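PDB 5Y2A: insect group II chitinase from Ostrinia furnacalis, which hydrolyses the beta-1,4 glycosidic bonds of chitin, here through one of its glycoside hydrolase family 18 catalytic domains. Local coordinates for residues L56-N60 / K61-K65. Residues are numbered along the deposited sequence; the frame is centred on the assembly and turned at random.
Sequences LDVEN and KFYEK
Asp57 lies flat against Tyr63 where two short helices, 54-59 and 62-67, meet at a kink in the family 18 TIM-barrel domain. Its CB sits over the centre of the phenol ring, 3.5 Å from the centroid, a CH-pi contact, and the carboxylate stacks with its plane 18° from the ring's. A water ties the far ends together, donating to Asp57 OD2 and accepting from Tyr63 OH. One residue earlier, Leu56 CD2 rests on a face of Phe62, off-centre toward the rim, 3.7 Å from CE2. The backbone follows with a wide turn: Phe62 N donates to Leu56 O at 3.1 Å and Tyr63 N to Asp57 O at 3.0 Å, each six residues on. Farther out, Tyr37, Asn11 and Ser51 hydrogen-bond the Asp57 carboxylate and hold it against the ring, while Tyr37 and Phe117 meet Tyr63 edge-to-face. At the kink, Lys61 takes positive phi (67°), and its chain, bent at chi2 (-66°) and chi4, folds back over the end of helix 54-59. NZ bonds Glu59 O and Val58 O, each at 3.0 Å; Val58 O also accepts from Lys61 N, which approaches from the opposite face of the carbonyl plane.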
ATOM      1  N   LEU A  56      -0.527   8.775 -18.767  1.00 19.76           N
ATOM      2  CA  LEU A  56      -1.250   7.699 -19.446  1.00 21.30           C
ATOM      3  C   LEU A  56      -2.568   8.180 -20.038  1.00 19.11           C
ATOM      4  O   LEU A  56      -2.852   7.939 -21.219  1.00 18.04           O
ATOM      5  CB  LEU A  56      -1.536   6.540 -18.490  1.00 21.66           C
ATOM      6  CG  LEU A  56      -0.600   5.339 -18.391  1.00 26.50           C
ATOM      7  CD1 LEU A  56      -1.351   4.212 -17.703  1.00 24.53           C
ATOM      8  CD2 LEU A  56      -0.073   4.908 -19.749  1.00 22.96           C
ATOM      9  N   ASP A  57      -3.403   8.821 -19.216  1.00 18.17           N
ATOM     10  CA  ASP A  57      -4.782   9.100 -19.612  1.00 17.21           C
ATOM     11  C   ASP A  57      -4.839  10.077 -20.778  1.00 21.96           C
ATOM     12  O   ASP A  57      -5.691   9.949 -21.666  1.00 18.13           O
ATOM     13  CB  ASP A  57      -5.570   9.674 -18.432  1.00 16.38           C
ATOM     14  CG  ASP A  57      -5.630   8.740 -17.247  1.00 16.73           C
ATOM     15  OD1 ASP A  57      -5.445   7.515 -17.425  1.00 18.82           O
ATOM     16  OD2 ASP A  57      -5.900   9.243 -16.136  1.00 18.89           O
ATOM     17  N   VAL A  58      -3.956  11.070 -20.777  1.00 20.05           N
ATOM     18  CA  VAL A  58      -4.035  12.206 -21.691  1.00 20.55           C
ATOM     19  C   VAL A  58      -2.877  12.198 -22.680  1.00 23.46           C
ATOM     20  O   VAL A  58      -3.086  12.100 -23.891  1.00 21.88           O
ATOM     21  CB  VAL A  58      -4.100  13.537 -20.910  1.00 22.63           C
ATOM     22  CG1 VAL A  58      -4.070  14.721 -21.868  1.00 23.33           C
ATOM     23  CG2 VAL A  58      -5.349  13.576 -20.048  1.00 25.20           C
ATOM     24  N   GLU A  59      -1.641  12.268 -22.178  1.00 24.14           N
ATOM     25  CA  GLU A  59      -0.472  12.306 -23.053  1.00 24.54           C
ATOM     26  C   GLU A  59      -0.434  11.100 -23.981  1.00 25.03           C
ATOM     27  O   GLU A  59      -0.219  11.235 -25.191  1.00 23.59           O
ATOM     28  CB  GLU A  59       0.806  12.372 -22.214  1.00 26.45           C
ATOM     29  CG  GLU A  59       1.053  13.703 -21.536  1.00 32.04           C
ATOM     30  CD  GLU A  59       0.807  14.878 -22.455  1.00 37.74           C
ATOM     31  OE1 GLU A  59       1.466  14.949 -23.517  1.00 38.27           O
ATOM     32  OE2 GLU A  59      -0.041  15.730 -22.115  1.00 46.88           O
ATOM     33  N   ASN A  60      -0.667   9.907 -23.438  1.00 19.30           N
ATOM     34  CA  ASN A  60      -0.676   8.696 -24.242  1.00 17.45           C
ATOM     35  C   ASN A  60      -2.082   8.294 -24.667  1.00 18.94           C
ATOM     36  O   ASN A  60      -2.273   7.191 -25.193  1.00 21.71           O
ATOM     37  CB  ASN A  60       0.027   7.564 -23.492  1.00 21.24           C
ATOM     38  CG  ASN A  60       1.535   7.709 -23.530  1.00 25.42           C
ATOM     39  OD1 ASN A  60       2.194   7.188 -24.426  1.00 27.95           O
ATOM     40  ND2 ASN A  60       2.085   8.456 -22.581  1.00 24.99           N
ATOM     41  N   LYS A  61      -3.064   9.173 -24.452  1.00 19.16           N
ATOM     42  CA  LYS A  61      -4.382   9.101 -25.087  1.00 18.44           C
ATOM     43  C   LYS A  61      -5.203   7.898 -24.626  1.00 20.91           C
ATOM     44  O   LYS A  61      -6.080   7.433 -25.359  1.00 19.88           O
ATOM     45  CB  LYS A  61      -4.258   9.057 -26.616  1.00 21.82           C
ATOM     46  CG  LYS A  61      -3.439  10.177 -27.244  1.00 24.00           C
ATOM     47  CD  LYS A  61      -4.101  11.526 -27.071  1.00 24.09           C
ATOM     48  CE  LYS A  61      -3.204  12.637 -27.585  1.00 25.57           C
ATOM     49  NZ  LYS A  61      -2.188  13.035 -26.577  1.00 26.07           N
ATOM     50  N   PHE A  62      -4.987   7.406 -23.406  1.00 19.39           N
ATOM     51  CA  PHE A  62      -5.719   6.211 -22.986  1.00 21.15           C
ATOM     52  C   PHE A  62      -7.209   6.493 -22.820  1.00 16.82           C
ATOM     53  O   PHE A  62      -8.042   5.635 -23.144  1.00 16.75           O
ATOM     54  CB  PHE A  62      -5.114   5.641 -21.704  1.00 16.24           C
ATOM     55  CG  PHE A  62      -4.005   4.649 -21.946  1.00 16.47           C
ATOM     56  CD1 PHE A  62      -3.236   4.711 -23.099  1.00 18.51           C
ATOM     57  CD2 PHE A  62      -3.718   3.664 -21.008  1.00 18.98           C
ATOM     58  CE1 PHE A  62      -2.209   3.805 -23.321  1.00 21.65           C
ATOM     59  CE2 PHE A  62      -2.693   2.757 -21.218  1.00 17.26           C
ATOM     60  CZ  PHE A  62      -1.936   2.826 -22.383  1.00 22.37           C
ATOM     61  N   TYR A  63      -7.568   7.683 -22.328  1.00 16.52           N
ATOM     62  CA  TYR A  63      -8.973   8.087 -22.280  1.00 19.33           C
ATOM     63  C   TYR A  63      -9.631   7.912 -23.646  1.00 21.23           C
ATOM     64  O   TYR A  63     -10.644   7.222 -23.784  1.00 18.00           O
ATOM     65  CB  TYR A  63      -9.109   9.548 -21.840  1.00 16.02           C
ATOM     66  CG  TYR A  63      -9.040   9.883 -20.356  1.00 16.92           C
ATOM     67  CD1 TYR A  63      -9.172   8.911 -19.365  1.00 17.30           C
ATOM     68  CD2 TYR A  63      -8.877  11.210 -19.954  1.00 19.19           C
ATOM     69  CE1 TYR A  63      -9.118   9.265 -18.000  1.00 14.52           C
ATOM     70  CE2 TYR A  63      -8.830  11.569 -18.619  1.00 18.30           C
ATOM     71  CZ  TYR A  63      -8.944  10.601 -17.645  1.00 19.09           C
ATOM     72  OH  TYR A  63      -8.889  10.994 -16.322  1.00 18.55           O
ATOM     73  N   GLU A  64      -9.051   8.541 -24.675  1.00 17.76           N
ATOM     74  CA  GLU A  64      -9.652   8.519 -26.008  1.00 21.69           C
ATOM     75  C   GLU A  64      -9.622   7.127 -26.613  1.00 19.35           C
ATOM     76  O   GLU A  64     -10.538   6.745 -27.352  1.00 18.71           O
ATOM     77  CB  GLU A  64      -8.916   9.485 -26.939  1.00 21.36           C
ATOM     78  CG  GLU A  64      -9.050  10.939 -26.575  1.00 25.80           C
ATOM     79  CD  GLU A  64      -8.222  11.823 -27.488  1.00 27.78           C
ATOM     80  OE1 GLU A  64      -7.737  11.315 -28.524  1.00 27.65           O
ATOM     81  OE2 GLU A  64      -8.063  13.018 -27.171  1.00 33.71           O
ATOM     82  N   LYS A  65      -8.564   6.364 -26.337  1.00 18.28           N
ATOM     83  CA  LYS A  65      -8.483   5.019 -26.884  1.00 19.61           C
ATOM     84  C   LYS A  65      -9.567   4.116 -26.316  1.00 18.95           C
ATOM     85  O   LYS A  65     -10.039   3.212 -27.012  1.00 17.84           O
ATOM     86  CB  LYS A  65      -7.091   4.434 -26.653  1.00 20.04           C
ATOM     87  CG  LYS A  65      -6.044   5.074 -27.549  1.00 23.21           C
ATOM     88  CD  LYS A  65      -4.668   4.475 -27.363  1.00 26.70           C
ATOM     89  CE  LYS A  65      -3.713   5.031 -28.411  1.00 34.12           C
ATOM     90  NZ  LYS A  65      -2.285   4.819 -28.058  1.00 45.25           N
TER
HETATM   91  O   HOH W   1      -7.691   9.428 -14.373  1.00 15.90           O
HETATM   92  O   HOH W   2      -7.095  10.678 -24.071  1.00 18.78           O